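PDB 2A1V: uncharacterized protein from Deinococcus radiodurans, which is of unknown function but belongs to the YjbR (DUF419) family and folds as a six-stranded antiparallel sheet packed against helices. Local coordinates for residues His22-Phe36 / Gly39-Thr53. Residues are numbered along the deposited sequence; the frame is centred on the assembly and turned at random.
Sequences HSLETFPFDDETLVF and GYLSKSRMYALTDIT
Tyr47 and Phe36 face each other where a classic beta bulge interrupts the antiparallel hairpin of strands 33-38 and 43-51, part of the sheet of this YjbR-family domain. Both Tyr47 and Ala48 lie opposite Phe36: Tyr47 N donates to Phe36 O, and Phe36 N to Ala48 O, each 2.9 Å long. With its CG placed between the backbone N and the carbonyl carbon (chi1 71°), the tyrosine lays one ring face over Phe36 CB, a CH-pi contact 3.9 Å from that carbon to the ring centroid. Its hydroxyl goes on to strand 23-26, at one edge of the sheet, where Ser23 OG and Tyr47 OH are hydrogen-bonded at 2.7 Å, with OG lying near the plane of the ring at its edge. One side chain thus spans three strands, and Tyr112 of helix 101-119 packs edge-to-face with it. A leucine in place of Tyr47 would probably leave Ser23 OG without this hydroxyl mate and Phe36 CB without the ring face over it. The Phe36 ring turns its edge to Ala48 O, which lies in the ring plane, and CD1 is 3.9 Å from Ala48 CB; the Phe36 side chain also touches Cys17 of helix 10-17. On the other side of the sheet Val35 CG1 meets Met46 CB, while Leu49 CD2 comes up to the edge of the Phe29 ring, the two side chains crossing at about a right angle. Toward the far end Ile52 sets CG2 against Leu34 CB (3.8 Å) and CD1 at the edge of Phe27. Two Asx turns, at Asp31 and Asp51, shape the chain there. Asp31 OD1 takes both the N-H and the hydroxyl of Thr33 from one face of its carboxylate, and a water accepts from Glu32 N and donates to Asp51 OD1 at 2.8 Å.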
ATOM      1  N   HIS A  22      -4.550  12.796  -3.262  1.00 17.27           N
ATOM      2  CA  HIS A  22      -5.469  12.720  -2.121  1.00 18.42           C
ATOM      3  C   HIS A  22      -5.132  11.656  -1.059  1.00 19.30           C
ATOM      4  O   HIS A  22      -6.045  11.045  -0.444  1.00 18.53           O
ATOM      5  CB  HIS A  22      -6.882  12.566  -2.609  1.00 19.10           C
ATOM      6  CG  HIS A  22      -7.287  13.600  -3.593  1.00 20.30           C
ATOM      7  ND1 HIS A  22      -7.616  14.890  -3.221  1.00 21.50           N
ATOM      8  CD2 HIS A  22      -7.389  13.548  -4.946  1.00 20.93           C
ATOM      9  CE1 HIS A  22      -7.939  15.576  -4.304  1.00 21.61           C
ATOM     10  NE2 HIS A  22      -7.815  14.784  -5.362  1.00 19.88           N
ATOM     11  N   SER A  23      -3.818  11.470  -0.822  1.00 18.91           N
ATOM     12  CA  SER A  23      -3.386  10.531   0.165  1.00 19.55           C
ATOM     13  C   SER A  23      -3.175  11.324   1.453  1.00 19.43           C
ATOM     14  O   SER A  23      -2.857  12.517   1.417  1.00 17.52           O
ATOM     15  CB  SER A  23      -2.128   9.778  -0.240  1.00 19.31           C
ATOM     16  OG  SER A  23      -1.662   8.986   0.854  1.00 20.24           O
ATOM     17  N   LEU A  24      -3.395  10.643   2.569  1.00 19.33           N
ATOM     18  CA  LEU A  24      -3.399  11.260   3.917  1.00 20.65           C
ATOM     19  C   LEU A  24      -2.871  10.233   4.936  1.00 20.42           C
ATOM     20  O   LEU A  24      -3.244   9.048   4.895  1.00 19.38           O
ATOM     21  CB  LEU A  24      -4.855  11.564   4.304  1.00 23.10           C
ATOM     22  CG  LEU A  24      -5.783  12.362   3.349  1.00 26.37           C
ATOM     23  CD1 LEU A  24      -7.258  11.829   3.341  1.00 27.33           C
ATOM     24  CD2 LEU A  24      -5.738  13.852   3.722  1.00 30.10           C
ATOM     25  N   GLU A  25      -1.984  10.682   5.810  1.00 20.63           N
ATOM     26  CA  GLU A  25      -1.454   9.899   6.893  1.00 20.55           C
ATOM     27  C   GLU A  25      -2.203  10.159   8.182  1.00 20.15           C
ATOM     28  O   GLU A  25      -2.560  11.289   8.495  1.00 20.65           O
ATOM     29  CB  GLU A  25      -0.004  10.251   7.116  1.00 20.81           C
ATOM     30  CG  GLU A  25       0.888   9.835   5.972  1.00 21.00           C
ATOM     31  CD  GLU A  25       2.332  10.273   6.227  1.00 22.01           C
ATOM     32  OE1 GLU A  25       2.656  10.508   7.399  1.00 24.41           O
ATOM     33  OE2 GLU A  25       3.137  10.367   5.290  1.00 25.44           O
ATOM     34  N   THR A  26      -2.471   9.091   8.913  1.00 19.37           N
ATOM     35  CA  THR A  26      -3.124   9.138  10.222  1.00 19.02           C
ATOM     36  C   THR A  26      -2.628   7.963  11.065  1.00 18.38           C
ATOM     37  O   THR A  26      -1.974   7.031  10.550  1.00 16.99           O
ATOM     38  CB  THR A  26      -4.692   9.041  10.173  1.00 19.88           C
ATOM     39  OG1 THR A  26      -5.128   7.927   9.379  1.00 19.07           O
ATOM     40  CG2 THR A  26      -5.299  10.325   9.679  1.00 21.97           C
ATOM     41  N   PHE A  27      -2.935   8.054  12.354  1.00 17.22           N
ATOM     42  CA  PHE A  27      -2.689   7.016  13.345  1.00 18.46           C
ATOM     43  C   PHE A  27      -4.037   6.748  14.065  1.00 19.07           C
ATOM     44  O   PHE A  27      -4.258   7.258  15.144  1.00 17.52           O
ATOM     45  CB  PHE A  27      -1.644   7.496  14.372  1.00 18.26           C
ATOM     46  CG  PHE A  27      -0.232   7.530  13.865  1.00 17.40           C
ATOM     47  CD1 PHE A  27       0.584   6.424  13.970  1.00 15.99           C
ATOM     48  CD2 PHE A  27       0.286   8.676  13.312  1.00 17.74           C
ATOM     49  CE1 PHE A  27       1.901   6.456  13.547  1.00 15.91           C
ATOM     50  CE2 PHE A  27       1.619   8.719  12.858  1.00 18.27           C
ATOM     51  CZ  PHE A  27       2.421   7.619  12.989  1.00 18.09           C
ATOM     52  N   PRO A  28      -4.977   6.029  13.409  1.00 19.64           N
ATOM     53  CA  PRO A  28      -6.331   5.877  13.978  1.00 19.78           C
ATOM     54  C   PRO A  28      -6.474   4.825  15.106  1.00 20.15           C
ATOM     55  O   PRO A  28      -7.557   4.661  15.676  1.00 19.84           O
ATOM     56  CB  PRO A  28      -7.174   5.453  12.753  1.00 19.94           C
ATOM     57  CG  PRO A  28      -6.188   4.712  11.882  1.00 18.77           C
ATOM     58  CD  PRO A  28      -4.832   5.311  12.121  1.00 18.81           C
ATOM     59  N   PHE A  29      -5.403   4.105  15.389  1.00 21.08           N
ATOM     60  CA  PHE A  29      -5.357   3.140  16.469  1.00 21.82           C
ATOM     61  C   PHE A  29      -4.715   3.808  17.697  1.00 22.79           C
ATOM     62  O   PHE A  29      -4.400   5.003  17.677  1.00 23.30           O
ATOM     63  CB  PHE A  29      -4.638   1.894  15.944  1.00 23.51           C
ATOM     64  CG  PHE A  29      -5.234   1.393  14.620  1.00 24.29           C
ATOM     65  CD1 PHE A  29      -6.606   1.215  14.494  1.00 27.78           C
ATOM     66  CD2 PHE A  29      -4.464   1.241  13.486  1.00 25.82           C
ATOM     67  CE1 PHE A  29      -7.186   0.796  13.268  1.00 28.91           C
ATOM     68  CE2 PHE A  29      -5.025   0.803  12.278  1.00 26.65           C
ATOM     69  CZ  PHE A  29      -6.381   0.593  12.167  1.00 26.59           C
ATOM     70  N   ASP A  30      -4.568   3.076  18.783  1.00 24.04           N
ATOM     71  CA  ASP A  30      -3.836   3.589  19.962  1.00 23.66           C
ATOM     72  C   ASP A  30      -2.349   3.351  19.906  1.00 23.27           C
ATOM     73  O   ASP A  30      -1.602   4.014  20.616  1.00 23.12           O
ATOM     74  CB  ASP A  30      -4.414   3.033  21.250  1.00 24.86           C
ATOM     75  CG  ASP A  30      -5.644   3.781  21.655  1.00 27.46           C
ATOM     76  OD1 ASP A  30      -5.580   5.062  21.691  1.00 28.05           O
ATOM     77  OD2 ASP A  30      -6.670   3.097  21.867  1.00 29.37           O
ATOM     78  N   ASP A  31      -1.920   2.474  19.003  1.00 22.49           N
ATOM     79  CA  ASP A  31      -0.499   2.206  18.804  1.00 21.99           C
ATOM     80  C   ASP A  31       0.157   3.077  17.701  1.00 21.55           C
ATOM     81  O   ASP A  31      -0.429   4.119  17.257  1.00 22.33           O
ATOM     82  CB  ASP A  31      -0.282   0.706  18.582  1.00 22.32           C
ATOM     83  CG  ASP A  31      -0.868   0.157  17.217  1.00 22.59           C
ATOM     84  OD1 ASP A  31      -1.389   0.877  16.354  1.00 19.27           O
ATOM     85  OD2 ASP A  31      -0.796  -1.070  17.027  1.00 24.57           O
ATOM     86  N   GLU A  32       1.378   2.672  17.302  1.00 20.26           N
ATOM     87  CA  GLU A  32       2.155   3.368  16.303  1.00 19.71           C
ATOM     88  C   GLU A  32       1.855   2.890  14.890  1.00 19.14           C
ATOM     89  O   GLU A  32       2.704   2.984  14.014  1.00 18.19           O
ATOM     90  CB  GLU A  32       3.666   3.260  16.592  1.00 20.74           C
ATOM     91  CG  GLU A  32       4.116   3.160  18.083  1.00 21.41           C
ATOM     92  CD  GLU A  32       3.566   4.237  19.030  1.00 20.52           C
ATOM     93  OE1 GLU A  32       2.821   5.149  18.628  1.00 21.39           O
ATOM     94  OE2 GLU A  32       3.839   4.119  20.244  1.00 20.76           O
ATOM     95  N   THR A  33       0.655   2.355  14.654  1.00 18.63           N
ATOM     96  CA  THR A  33       0.242   2.014  13.291  1.00 18.57           C
ATOM     97  C   THR A  33      -0.101   3.275  12.418  1.00 18.01           C
ATOM     98  O   THR A  33      -1.129   3.946  12.554  1.00 16.48           O
ATOM     99  CB  THR A  33      -0.899   0.969  13.305  1.00 18.59           C
ATOM    100  OG1 THR A  33      -0.515  -0.168  14.119  1.00 19.90           O
ATOM    101  CG2 THR A  33      -1.185   0.470  11.842  1.00 19.25           C
ATOM    102  N   LEU A  34       0.832   3.592  11.545  1.00 18.80           N
ATOM    103  CA  LEU A  34       0.650   4.561  10.486  1.00 18.65           C
ATOM    104  C   LEU A  34      -0.249   3.990   9.366  1.00 17.99           C
ATOM    105  O   LEU A  34      -0.000   2.913   8.815  1.00 16.30           O
ATOM    106  CB  LEU A  34       2.009   4.942   9.920  1.00 18.66           C
ATOM    107  CG  LEU A  34       2.065   6.032   8.850  1.00 19.65           C
ATOM    108  CD1 LEU A  34       1.497   7.432   9.313  1.00 20.30           C
ATOM    109  CD2 LEU A  34       3.509   6.155   8.396  1.00 20.18           C
ATOM    110  N   VAL A  35      -1.294   4.748   9.054  1.00 17.83           N
ATOM    111  CA  VAL A  35      -2.293   4.366   8.059  1.00 17.02           C
ATOM    112  C   VAL A  35      -2.351   5.418   6.945  1.00 16.22           C
ATOM    113  O   VAL A  35      -2.462   6.609   7.184  1.00 15.45           O
ATOM    114  CB  VAL A  35      -3.667   4.175   8.713  1.00 17.05           C
ATOM    115  CG1 VAL A  35      -4.676   3.625   7.708  1.00 17.71           C
ATOM    116  CG2 VAL A  35      -3.585   3.232   9.918  1.00 17.14           C
ATOM    117  N   PHE A  36      -2.196   4.948   5.724  1.00 16.29           N
ATOM    118  CA  PHE A  36      -2.353   5.767   4.527  1.00 16.15           C
ATOM    119  C   PHE A  36      -3.734   5.522   3.967  1.00 15.65           C
ATOM    120  O   PHE A  36      -4.138   4.372   3.718  1.00 15.39           O
ATOM    121  CB  PHE A  36      -1.289   5.458   3.471  1.00 16.07           C
ATOM    122  CG  PHE A  36       0.108   5.619   3.963  1.00 18.06           C
ATOM    123  CD1 PHE A  36       0.771   4.561   4.575  1.00 16.57           C
ATOM    124  CD2 PHE A  36       0.777   6.830   3.785  1.00 17.68           C
ATOM    125  CE1 PHE A  36       2.081   4.698   5.041  1.00 16.77           C
ATOM    126  CE2 PHE A  36       2.096   6.981   4.205  1.00 18.10           C
ATOM    127  CZ  PHE A  36       2.751   5.923   4.842  1.00 18.62           C
ATOM    128  N   GLY A  39      -8.793   9.658  -0.395  1.00 17.03           N
ATOM    129  CA  GLY A  39     -10.127  10.156  -0.693  1.00 18.85           C
ATOM    130  C   GLY A  39     -10.431  11.527  -0.168  1.00 20.19           C
ATOM    131  O   GLY A  39      -9.545  12.329  -0.011  1.00 20.95           O
ATOM    132  N   TYR A  40     -11.710  11.815   0.051  1.00 21.84           N
ATOM    133  CA  TYR A  40     -12.109  13.123   0.600  1.00 21.72           C
ATOM    134  C   TYR A  40     -11.743  13.126   2.083  1.00 22.58           C
ATOM    135  O   TYR A  40     -11.569  12.083   2.739  1.00 23.24           O
ATOM    136  CB  TYR A  40     -13.633  13.402   0.434  1.00 21.78           C
ATOM    137  CG  TYR A  40     -14.235  13.193  -0.975  1.00 22.93           C
ATOM    138  CD1 TYR A  40     -14.567  11.886  -1.445  1.00 22.75           C
ATOM    139  CD2 TYR A  40     -14.504  14.290  -1.819  1.00 21.39           C
ATOM    140  CE1 TYR A  40     -15.168  11.674  -2.711  1.00 20.84           C
ATOM    141  CE2 TYR A  40     -15.079  14.105  -3.091  1.00 21.41           C
ATOM    142  CZ  TYR A  40     -15.412  12.793  -3.558  1.00 22.81           C
ATOM    143  OH  TYR A  40     -15.973  12.591  -4.831  1.00 16.10           O
ATOM    144  N   LEU A  41     -11.633  14.312   2.619  1.00 24.00           N
ATOM    145  CA  LEU A  41     -11.471  14.452   4.044  1.00 25.07           C
ATOM    146  C   LEU A  41     -12.660  13.850   4.776  1.00 24.04           C
ATOM    147  O   LEU A  41     -12.474  13.292   5.840  1.00 24.88           O
ATOM    148  CB  LEU A  41     -11.165  15.926   4.424  1.00 26.34           C
ATOM    149  CG  LEU A  41      -9.696  16.356   4.273  1.00 30.04           C
ATOM    150  CD1 LEU A  41      -9.507  17.780   4.894  1.00 33.05           C
ATOM    151  CD2 LEU A  41      -8.707  15.364   4.956  1.00 32.77           C
ATOM    152  N   SER A  42     -13.857  13.851   4.181  1.00 23.48           N
ATOM    153  CA  SER A  42     -15.019  13.222   4.818  1.00 22.81           C
ATOM    154  C   SER A  42     -15.289  11.760   4.443  1.00 22.40           C
ATOM    155  O   SER A  42     -16.257  11.147   4.926  1.00 22.24           O
ATOM    156  CB  SER A  42     -16.281  14.048   4.537  1.00 22.58           C
ATOM    157  OG  SER A  42     -16.676  13.895   3.170  1.00 24.39           O
ATOM    158  N   LYS A  43     -14.487  11.207   3.545  1.00 22.30           N
ATOM    159  CA  LYS A  43     -14.633   9.810   3.113  1.00 22.08           C
ATOM    160  C   LYS A  43     -13.315   9.313   2.522  1.00 20.70           C
ATOM    161  O   LYS A  43     -13.065   9.476   1.360  1.00 19.53           O
ATOM    162  CB  LYS A  43     -15.761   9.665   2.087  1.00 22.16           C
ATOM    163  CG  LYS A  43     -16.109   8.181   1.730  1.00 22.71           C
ATOM    164  CD  LYS A  43     -16.591   8.093   0.254  1.00 24.33           C
ATOM    165  CE  LYS A  43     -16.371   6.697  -0.389  1.00 25.13           C
ATOM    166  NZ  LYS A  43     -17.167   6.541  -1.614  1.00 22.96           N
ATOM    167  N   SER A  44     -12.482   8.705   3.348  1.00 20.24           N
ATOM    168  CA  SER A  44     -11.201   8.208   2.904  1.00 20.27           C
ATOM    169  C   SER A  44     -11.035   6.740   3.266  1.00 19.80           C
ATOM    170  O   SER A  44     -11.491   6.306   4.312  1.00 21.71           O
ATOM    171  CB  SER A  44     -10.050   9.074   3.449  1.00 20.13           C
ATOM    172  OG  SER A  44     -10.005   9.039   4.841  1.00 19.31           O
ATOM    173  N   ARG A  45     -10.320   6.015   2.424  0.60 19.68           N
ATOM    174  CA  ARG A  45     -10.225   4.564   2.492  0.60 20.04           C
ATOM    175  C   ARG A  45      -8.762   4.110   2.591  0.60 19.10           C
ATOM    176  O   ARG A  45      -7.941   4.490   1.772  0.60 18.49           O
ATOM    177  CB  ARG A  45     -10.857   3.942   1.228  0.60 21.06           C
ATOM    178  CG  ARG A  45     -12.356   4.275   0.964  0.60 22.65           C
ATOM    179  CD  ARG A  45     -13.315   3.502   1.869  0.60 27.15           C
ATOM    180  NE  ARG A  45     -13.648   4.239   3.091  0.60 29.91           N
ATOM    181  CZ  ARG A  45     -14.827   4.793   3.394  0.60 28.57           C
ATOM    182  NH1 ARG A  45     -15.887   4.721   2.598  0.60 28.45           N
ATOM    183  NH2 ARG A  45     -14.937   5.431   4.537  0.60 29.43           N
ATOM    184  N   MET A  46      -8.457   3.275   3.580  1.00 18.75           N
ATOM    185  CA  MET A  46      -7.102   2.776   3.799  1.00 19.99           C
ATOM    186  C   MET A  46      -6.560   1.917   2.651  1.00 18.57           C
ATOM    187  O   MET A  46      -7.263   1.071   2.106  1.00 18.04           O
ATOM    188  CB  MET A  46      -6.975   2.035   5.147  1.00 19.24           C
ATOM    189  CG  MET A  46      -7.849   0.851   5.291  1.00 24.07           C
ATOM    190  SD  MET A  46      -8.089   0.220   7.011  1.00 28.66           S
ATOM    191  CE  MET A  46      -6.433  -0.066   7.471  1.00 31.86           C
ATOM    192  N   TYR A  47      -5.291   2.152   2.297  1.00 17.37           N
ATOM    193  CA  TYR A  47      -4.645   1.365   1.274  1.00 17.46           C
ATOM    194  C   TYR A  47      -3.270   0.829   1.676  1.00 16.92           C
ATOM    195  O   TYR A  47      -2.709   0.032   0.932  1.00 17.06           O
ATOM    196  CB  TYR A  47      -4.561   2.165  -0.051  1.00 16.87           C
ATOM    197  CG  TYR A  47      -3.594   3.322  -0.053  1.00 17.95           C
ATOM    198  CD1 TYR A  47      -2.243   3.131  -0.346  1.00 17.18           C
ATOM    199  CD2 TYR A  47      -4.025   4.630   0.262  1.00 16.86           C
ATOM    200  CE1 TYR A  47      -1.354   4.201  -0.329  1.00 16.15           C
ATOM    201  CE2 TYR A  47      -3.139   5.688   0.286  1.00 15.46           C
ATOM    202  CZ  TYR A  47      -1.809   5.477  -0.030  1.00 15.76           C
ATOM    203  OH  TYR A  47      -0.920   6.533  -0.020  1.00 15.78           O
ATOM    204  N   ALA A  48      -2.691   1.318   2.772  1.00 16.19           N
ATOM    205  CA  ALA A  48      -1.435   0.766   3.284  1.00 16.55           C
ATOM    206  C   ALA A  48      -1.327   1.053   4.780  1.00 16.79           C
ATOM    207  O   ALA A  48      -1.847   2.062   5.246  1.00 16.67           O
ATOM    208  CB  ALA A  48      -0.290   1.324   2.585  1.00 15.97           C
ATOM    209  N   LEU A  49      -0.696   0.154   5.531  1.00 16.42           N
ATOM    210  CA  LEU A  49      -0.488   0.371   6.960  1.00 18.52           C
ATOM    211  C   LEU A  49       0.862  -0.214   7.386  1.00 17.93           C
ATOM    212  O   LEU A  49       1.299  -1.269   6.859  1.00 17.86           O
ATOM    213  CB  LEU A  49      -1.555  -0.329   7.816  1.00 19.38           C
ATOM    214  CG  LEU A  49      -3.048  -0.347   7.607  1.00 22.89           C
ATOM    215  CD1 LEU A  49      -3.455  -1.076   6.299  1.00 24.64           C
ATOM    216  CD2 LEU A  49      -3.614  -1.044   8.876  1.00 22.14           C
ATOM    217  N   THR A  50       1.490   0.406   8.369  1.00 18.02           N
ATOM    218  CA  THR A  50       2.688  -0.204   8.976  1.00 19.04           C
ATOM    219  C   THR A  50       2.851   0.260  10.415  1.00 19.26           C
ATOM    220  O   THR A  50       2.479   1.384  10.731  1.00 20.40           O
ATOM    221  CB  THR A  50       4.004   0.120   8.164  1.00 19.51           C
ATOM    222  OG1 THR A  50       5.106  -0.748   8.571  1.00 19.29           O
ATOM    223  CG2 THR A  50       4.361   1.583   8.311  1.00 19.02           C
ATOM    224  N   ASP A  51       3.418  -0.595  11.265  1.00 18.83           N
ATOM    225  CA  ASP A  51       3.664  -0.279  12.664  1.00 18.39           C
ATOM    226  C   ASP A  51       5.104   0.213  12.737  1.00 18.40           C
ATOM    227  O   ASP A  51       6.081  -0.555  12.555  1.00 17.05           O
ATOM    228  CB  ASP A  51       3.395  -1.496  13.548  1.00 18.16           C
ATOM    229  CG  ASP A  51       3.700  -1.252  15.012  1.00 19.74           C
ATOM    230  OD1 ASP A  51       4.188  -0.146  15.415  1.00 21.05           O
ATOM    231  OD2 ASP A  51       3.465  -2.214  15.771  1.00 23.77           O
ATOM    232  N   ILE A  52       5.224   1.518  12.966  1.00 19.53           N
ATOM    233  CA  ILE A  52       6.500   2.228  12.839  1.00 19.54           C
ATOM    234  C   ILE A  52       7.484   1.964  13.947  1.00 19.42           C
ATOM    235  O   ILE A  52       8.642   2.320  13.816  1.00 18.19           O
ATOM    236  CB  ILE A  52       6.329   3.761  12.627  1.00 20.42           C
ATOM    237  CG1 ILE A  52       5.874   4.511  13.884  1.00 20.65           C
ATOM    238  CG2 ILE A  52       5.403   4.038  11.449  1.00 20.48           C
ATOM    239  CD1 ILE A  52       6.189   6.055  13.793  1.00 20.96           C
ATOM    240  N   THR A  53       7.056   1.310  15.033  1.00 20.07           N
ATOM    241  CA  THR A  53       7.999   0.891  16.066  1.00 20.70           C
ATOM    242  C   THR A  53       8.699  -0.477  15.824  1.00 21.41           C
ATOM    243  O   THR A  53       9.552  -0.880  16.636  1.00 21.36           O
ATOM    244  CB  THR A  53       7.374   0.887  17.499  1.00 20.36           C
ATOM    245  OG1 THR A  53       8.427   0.755  18.471  1.00 22.10           O
ATOM    246  CG2 THR A  53       6.428  -0.239  17.676  1.00 21.22           C
TER
HETATM  247  O   HOH W   1       2.894   0.010  17.911  1.00 30.40           O